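Local structure of putative endoribonuclease (Klebsiella pneumoniae, 3LYB) at residues B[30-33]-B[38-41]; B[44-49]-B[69-74]. The protein is a putative endoribonuclease of the L-PSP (YjgF-like) family, probably acting on RNA, and binds calcium in the crystal. One frame throughout, in Å; residues are numbered along the deposited sequence.

Contact 1: residues B[30-33]-B[38-41]. With CA (calcium ion), chain F.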
ATOM      1  N   ILE B  30      23.167   5.727  18.484  1.00 35.59           N
ATOM      2  CA  ILE B  30      22.958   5.688  17.051  1.00 37.06           C
ATOM      3  C   ILE B  30      24.241   6.095  16.300  1.00 38.40           C
ATOM      4  O   ILE B  30      25.104   6.762  16.863  1.00 38.48           O
ATOM      5  CB  ILE B  30      21.770   6.591  16.647  1.00 36.88           C
ATOM      6  CG1 ILE B  30      21.815   7.898  17.423  1.00 36.67           C
ATOM      7  CG2 ILE B  30      20.440   5.884  16.906  1.00 36.29           C
ATOM      8  CD1 ILE B  30      21.286   9.077  16.612  1.00 39.05           C
ATOM      9  N   PRO B  31      24.374   5.706  15.018  1.00 40.06           N
ATOM     10  CA  PRO B  31      25.622   6.001  14.295  1.00 41.26           C
ATOM     11  C   PRO B  31      25.724   7.435  13.769  1.00 43.20           C
ATOM     12  O   PRO B  31      25.709   7.653  12.560  1.00 43.00           O
ATOM     13  CB  PRO B  31      25.575   5.020  13.139  1.00 41.39           C
ATOM     14  CG  PRO B  31      24.104   4.848  12.872  1.00 40.96           C
ATOM     15  CD  PRO B  31      23.412   4.950  14.192  1.00 39.98           C
ATOM     16  N   VAL B  32      25.825   8.403  14.675  1.00 45.70           N
ATOM     17  CA  VAL B  32      26.028   9.782  14.281  1.00 48.96           C
ATOM     18  C   VAL B  32      27.377  10.273  14.743  1.00 51.51           C
ATOM     19  O   VAL B  32      27.843   9.920  15.838  1.00 51.61           O
ATOM     20  CB  VAL B  32      24.966  10.740  14.861  1.00 48.95           C
ATOM     21  CG1 VAL B  32      23.558  10.257  14.522  1.00 48.92           C
ATOM     22  CG2 VAL B  32      25.158  10.922  16.383  1.00 50.32           C
ATOM     23  N   ASN B  33      27.999  11.103  13.907  1.00 54.72           N
ATOM     24  CA  ASN B  33      29.219  11.789  14.299  1.00 57.62           C
ATOM     25  C   ASN B  33      28.893  12.817  15.390  1.00 59.16           C
ATOM     26  O   ASN B  33      28.048  13.691  15.169  1.00 59.58           O
ATOM     27  CB  ASN B  33      29.861  12.459  13.090  1.00 58.07           C
ATOM     28  CG  ASN B  33      31.352  12.179  12.997  1.00 59.88           C
ATOM     29  OD1 ASN B  33      32.070  12.248  13.999  1.00 61.54           O
ATOM     30  ND2 ASN B  33      31.825  11.858  11.783  1.00 61.05           N
ATOM     31  N   THR B  38      26.987  14.172  11.157  1.00 56.16           N
ATOM     32  CA  THR B  38      26.748  13.262  10.044  1.00 54.42           C
ATOM     33  C   THR B  38      26.210  11.918  10.538  1.00 52.71           C
ATOM     34  O   THR B  38      26.654  11.408  11.570  1.00 52.07           O
ATOM     35  CB  THR B  38      28.042  12.973   9.218  1.00 54.97           C
ATOM     36  OG1 THR B  38      29.012  14.020   9.389  1.00 54.98           O
ATOM     37  CG2 THR B  38      27.711  12.773   7.714  1.00 55.44           C
ATOM     38  N   ILE B  39      25.236  11.381   9.797  1.00 50.71           N
ATOM     39  CA  ILE B  39      24.808   9.998   9.905  1.00 48.77           C
ATOM     40  C   ILE B  39      25.800   9.171   9.107  1.00 47.42           C
ATOM     41  O   ILE B  39      26.055   9.472   7.944  1.00 47.77           O
ATOM     42  CB  ILE B  39      23.405   9.749   9.254  1.00 49.05           C
ATOM     43  CG1 ILE B  39      22.321  10.698   9.790  1.00 49.77           C
ATOM     44  CG2 ILE B  39      22.990   8.279   9.378  1.00 48.08           C
ATOM     45  CD1 ILE B  39      22.202  10.758  11.324  1.00 51.01           C
ATOM     46  N   VAL B  40      26.335   8.126   9.728  1.00 45.39           N
ATOM     47  CA  VAL B  40      27.233   7.179   9.082  1.00 43.73           C
ATOM     48  C   VAL B  40      26.516   6.442   7.958  1.00 42.91           C
ATOM     49  O   VAL B  40      25.478   5.836   8.189  1.00 43.09           O
ATOM     50  CB  VAL B  40      27.757   6.175  10.115  1.00 43.35           C
ATOM     51  CG1 VAL B  40      28.609   5.119   9.448  1.00 42.79           C
ATOM     52  CG2 VAL B  40      28.547   6.912  11.187  1.00 42.88           C
ATOM     53  N   ASN B  41      27.053   6.481   6.746  1.00 41.83           N
ATOM     54  CA  ASN B  41      26.293   5.929   5.610  1.00 41.83           C
ATOM     55  C   ASN B  41      26.964   4.837   4.775  1.00 40.44           C
ATOM     56  O   ASN B  41      26.364   4.293   3.853  1.00 40.23           O
ATOM     57  CB  ASN B  41      25.686   7.036   4.725  1.00 42.49           C
ATOM     58  CG  ASN B  41      26.733   7.989   4.139  1.00 45.60           C
ATOM     59  OD1 ASN B  41      27.691   8.421   4.808  1.00 49.55           O
ATOM     60  ND2 ASN B  41      26.527   8.356   2.880  1.00 49.36           N
TER
HETATM   61 CA    CA F 166      29.163  10.356   5.070  0.50 52.26          CA

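Contact 2: residues B[44-49]-B[69-74]. With CA (calcium ion), chain F.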
ATOM      1  N   GLN B  44      33.191   4.518   3.684  1.00 38.75           N
ATOM      2  CA  GLN B  44      33.937   5.766   3.673  1.00 39.66           C
ATOM      3  C   GLN B  44      33.913   6.501   5.013  1.00 39.58           C
ATOM      4  O   GLN B  44      34.766   7.344   5.273  1.00 40.05           O
ATOM      5  CB  GLN B  44      33.464   6.666   2.523  1.00 39.91           C
ATOM      6  CG  GLN B  44      33.612   6.024   1.104  1.00 42.27           C
ATOM      7  CD  GLN B  44      35.078   5.742   0.703  1.00 45.79           C
ATOM      8  OE1 GLN B  44      35.965   6.582   0.912  1.00 48.99           O
ATOM      9  NE2 GLN B  44      35.329   4.564   0.118  1.00 45.42           N
ATOM     10  N   ASP B  45      32.977   6.162   5.887  1.00 39.70           N
ATOM     11  CA  ASP B  45      32.927   6.813   7.206  1.00 40.13           C
ATOM     12  C   ASP B  45      33.670   6.054   8.309  1.00 39.97           C
ATOM     13  O   ASP B  45      33.627   6.440   9.472  1.00 40.52           O
ATOM     14  CB  ASP B  45      31.481   7.099   7.630  1.00 40.23           C
ATOM     15  CG  ASP B  45      30.779   8.090   6.705  1.00 41.87           C
ATOM     16  OD1 ASP B  45      31.309   9.217   6.471  1.00 42.88           O
ATOM     17  OD2 ASP B  45      29.679   7.739   6.220  1.00 42.31           O
ATOM     18  N   VAL B  46      34.353   4.979   7.954  1.00 39.81           N
ATOM     19  CA  VAL B  46      35.090   4.236   8.955  1.00 40.05           C
ATOM     20  C   VAL B  46      36.573   4.085   8.614  1.00 40.12           C
ATOM     21  O   VAL B  46      36.965   4.128   7.436  1.00 40.04           O
ATOM     22  CB  VAL B  46      34.453   2.840   9.273  1.00 40.60           C
ATOM     23  CG1 VAL B  46      32.956   2.979   9.649  1.00 40.31           C
ATOM     24  CG2 VAL B  46      34.675   1.828   8.131  1.00 40.08           C
ATOM     25  N   PRO B  47      37.408   3.940   9.653  1.00 40.19           N
ATOM     26  CA  PRO B  47      38.838   3.712   9.474  1.00 40.02           C
ATOM     27  C   PRO B  47      39.116   2.668   8.397  1.00 39.09           C
ATOM     28  O   PRO B  47      38.433   1.634   8.332  1.00 39.51           O
ATOM     29  CB  PRO B  47      39.265   3.201  10.861  1.00 40.42           C
ATOM     30  CG  PRO B  47      38.395   4.010  11.798  1.00 40.09           C
ATOM     31  CD  PRO B  47      37.059   4.114  11.081  1.00 40.09           C
ATOM     32  N   GLU B  48      40.105   2.944   7.557  1.00 37.71           N
ATOM     33  CA  GLU B  48      40.379   2.097   6.404  1.00 36.43           C
ATOM     34  C   GLU B  48      40.571   0.603   6.730  1.00 36.09           C
ATOM     35  O   GLU B  48      39.955  -0.243   6.096  1.00 35.81           O
ATOM     36  CB  GLU B  48      41.545   2.653   5.605  1.00 36.31           C
ATOM     37  CG  GLU B  48      41.211   3.892   4.757  1.00 36.09           C
ATOM     38  CD  GLU B  48      41.347   5.239   5.473  1.00 36.86           C
ATOM     39  OE1 GLU B  48      41.404   5.298   6.734  1.00 36.61           O
ATOM     40  OE2 GLU B  48      41.392   6.255   4.735  1.00 37.17           O
ATOM     41  N   PRO B  49      41.403   0.269   7.733  1.00 35.66           N
ATOM     42  CA  PRO B  49      41.559  -1.165   7.895  1.00 35.38           C
ATOM     43  C   PRO B  49      40.350  -1.794   8.564  1.00 35.75           C
ATOM     44  O   PRO B  49      40.189  -3.031   8.507  1.00 35.78           O
ATOM     45  CB  PRO B  49      42.817  -1.297   8.761  1.00 35.19           C
ATOM     46  CG  PRO B  49      42.949  -0.008   9.467  1.00 34.97           C
ATOM     47  CD  PRO B  49      42.225   1.037   8.684  1.00 35.34           C
ATOM     48  N   ILE B  69      25.055  -0.880   6.763  1.00 25.82           N
ATOM     49  CA  ILE B  69      24.765  -1.603   7.995  1.00 25.47           C
ATOM     50  C   ILE B  69      26.057  -1.951   8.768  1.00 25.96           C
ATOM     51  O   ILE B  69      26.081  -1.863  10.009  1.00 26.12           O
ATOM     52  CB  ILE B  69      23.866  -2.836   7.740  1.00 24.84           C
ATOM     53  CG1 ILE B  69      23.494  -3.558   9.033  1.00 25.82           C
ATOM     54  CG2 ILE B  69      24.536  -3.797   6.826  1.00 25.00           C
ATOM     55  CD1 ILE B  69      22.986  -2.664  10.155  1.00 28.13           C
ATOM     56  N   LEU B  70      27.116  -2.333   8.040  1.00 25.56           N
ATOM     57  CA  LEU B  70      28.391  -2.706   8.659  1.00 25.04           C
ATOM     58  C   LEU B  70      28.987  -1.480   9.324  1.00 25.44           C
ATOM     59  O   LEU B  70      29.294  -1.488  10.513  1.00 25.51           O
ATOM     60  CB  LEU B  70      29.351  -3.308   7.622  1.00 24.43           C
ATOM     61  CG  LEU B  70      29.006  -4.708   7.073  1.00 22.44           C
ATOM     62  CD1 LEU B  70      29.912  -5.094   5.893  1.00 21.66           C
ATOM     63  CD2 LEU B  70      29.030  -5.787   8.161  1.00 18.70           C
ATOM     64  N   ALA B  71      29.074  -0.401   8.561  1.00 26.12           N
ATOM     65  CA  ALA B  71      29.612   0.845   9.071  1.00 27.06           C
ATOM     66  C   ALA B  71      28.841   1.366  10.268  1.00 27.67           C
ATOM     67  O   ALA B  71      29.443   1.761  11.251  1.00 28.49           O
ATOM     68  CB  ALA B  71      29.652   1.889   7.973  1.00 27.07           C
ATOM     69  N   GLN B  72      27.513   1.372  10.196  1.00 28.66           N
ATOM     70  CA  GLN B  72      26.698   1.870  11.308  1.00 29.10           C
ATOM     71  C   GLN B  72      26.829   0.969  12.542  1.00 29.76           C
ATOM     72  O   GLN B  72      26.920   1.456  13.679  1.00 29.95           O
ATOM     73  CB  GLN B  72      25.231   2.010  10.897  1.00 29.46           C
ATOM     74  CG  GLN B  72      24.917   3.184   9.924  1.00 29.18           C
ATOM     75  CD  GLN B  72      23.421   3.357   9.675  1.00 27.69           C
ATOM     76  OE1 GLN B  72      22.602   2.716  10.319  1.00 27.62           O
ATOM     77  NE2 GLN B  72      23.070   4.205   8.742  1.00 24.57           N
ATOM     78  N   SER B  73      26.870  -0.339  12.329  1.00 29.94           N
ATOM     79  CA  SER B  73      26.992  -1.237  13.454  1.00 30.95           C
ATOM     80  C   SER B  73      28.317  -0.982  14.143  1.00 31.83           C
ATOM     81  O   SER B  73      28.393  -0.870  15.384  1.00 31.47           O
ATOM     82  CB  SER B  73      26.899  -2.691  13.011  1.00 30.70           C
ATOM     83  OG  SER B  73      25.655  -2.948  12.379  1.00 31.27           O
ATOM     84  N   TRP B  74      29.364  -0.868  13.328  1.00 32.95           N
ATOM     85  CA  TRP B  74      30.683  -0.770  13.882  1.00 33.85           C
ATOM     86  C   TRP B  74      30.720   0.526  14.685  1.00 34.43           C
ATOM     87  O   TRP B  74      31.073   0.536  15.871  1.00 34.99           O
ATOM     88  CB  TRP B  74      31.765  -0.815  12.799  1.00 34.01           C
ATOM     89  CG  TRP B  74      33.095  -0.477  13.389  1.00 35.24           C
ATOM     90  CD1 TRP B  74      33.946  -1.331  14.045  1.00 35.47           C
ATOM     91  CD2 TRP B  74      33.690   0.826  13.465  1.00 35.35           C
ATOM     92  NE1 TRP B  74      35.050  -0.639  14.498  1.00 36.86           N
ATOM     93  CE2 TRP B  74      34.920   0.684  14.152  1.00 37.15           C
ATOM     94  CE3 TRP B  74      33.312   2.094  13.002  1.00 36.04           C
ATOM     95  CZ2 TRP B  74      35.781   1.770  14.389  1.00 37.19           C
ATOM     96  CZ3 TRP B  74      34.164   3.179  13.229  1.00 37.59           C
ATOM     97  CH2 TRP B  74      35.390   3.003  13.915  1.00 38.48           C
TER
HETATM   98 CA    CA F 166      29.163  10.356   5.070  0.50 52.26          CA

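Contact 1: residues B[30-33]-B[38-41]
The backbones of V32 and I39 form a single antiparallel bridge, their CA atoms 4.5 Å apart, and the bonds belong to the flanking residues: V40 N gives a hydrogen to P31 O at 2.9 Å and N33 N one to T38 O at 2.7 Å. This is the signature of a non-hydrogen-bonded pair, and N-H...O angles of 178° and 168° show that both bonds are straight. CA of V32 adds a CA-H...O contact to T38 O, weak and secondary to the bond from N33 N.

P31 centres an inverse gamma turn closed by V32 N on I30 O, which bends the chain just before the bridge. On one side CB of P31 lies 3.9 Å from CB of V40, and both residues go on to helix 60-85, P31 touching Q72 and V40 touching A71 and Y75. The bridged pair meets differently. The CB of I39 points away from 30-33, but CG1 stands beside its own backbone N (chi1 -54°) and a second bend returns CD1 to within 3.5 Å of CG1 of V32. V32 also packs on F60 of a second subunit, while I39 rests on P135 and T138.

Just past the bridge, OD1 of N41 binds calcium at 2.4 Å. Two short runs, joined by four loop residues, thus make a hairpin-like turn of the loop, held by one bridge and leading to the calcium site.

Contact 2: residues B[44-49]-B[69-74]
V46 meets helix 60-85 mainly through the methyl CG1, which touches CB of A71 at 3.9 Å and CE3 of W74 at 3.5 Å. With chi1 at -53°, CG1 stands beside its own backbone N, opposite the carbonyl carbon, and this rotation presents it to the helix. P47 continues the contact along the benzene half of the indole, its CD lying 3.5 Å from CH2 of W74 and its CG 3.8 Å from the same atom. Both approaches to the ring are oblique, so neither is a stack. W74 reaches across with CG anti to its backbone N (chi1 170°), and its ring also packs on V50 and L54 of helix 48-54.

The tight part is V46 against W74, where CB as well as CG1 of the valine lies close to the ring, with A71 beside them; V46 and A71 are both buried. Toward P47 the contact thins to the solvent side: P47 comes equally near the indole at one point, but it is exposed and gives up less surface to the helix than V46 does. At the other end D45 is partly exposed and belongs to the metal site instead. Its OD1 is the calcium ligand at 2.8 Å, and OD2 lies 2.9 Å from the ion.

No hydrogen bond or salt bridge joins the two segments, and V46 spends its carbonyl on NE of R51. Apolar shape matching of methyl, methylene and indole therefore accounts for the direct contact, while polar interactions are confined to neighbouring groups and D45 turns to the calcium.

The two contacts follow in series along the chain: 30-33 with 38-41 closes before 44-49 meets 69-74, and their centres are about 10 Å apart. Helix 60-85 is common ground, supplying one half of contact 2 and a surface against which contact 1 lies. The polar evidence is direct: V40 O is 3.0 Å from Q72 NE2 in a probable hydrogen bond. Calcium makes a second connection, since N41 of contact 1 and D45 of contact 2 bind the same ion within one loop. The connection between strand 23-26 and helix 48-54 is thus held against the long helix at both contacts, with one calcium ion shared between two nearby points of that loop.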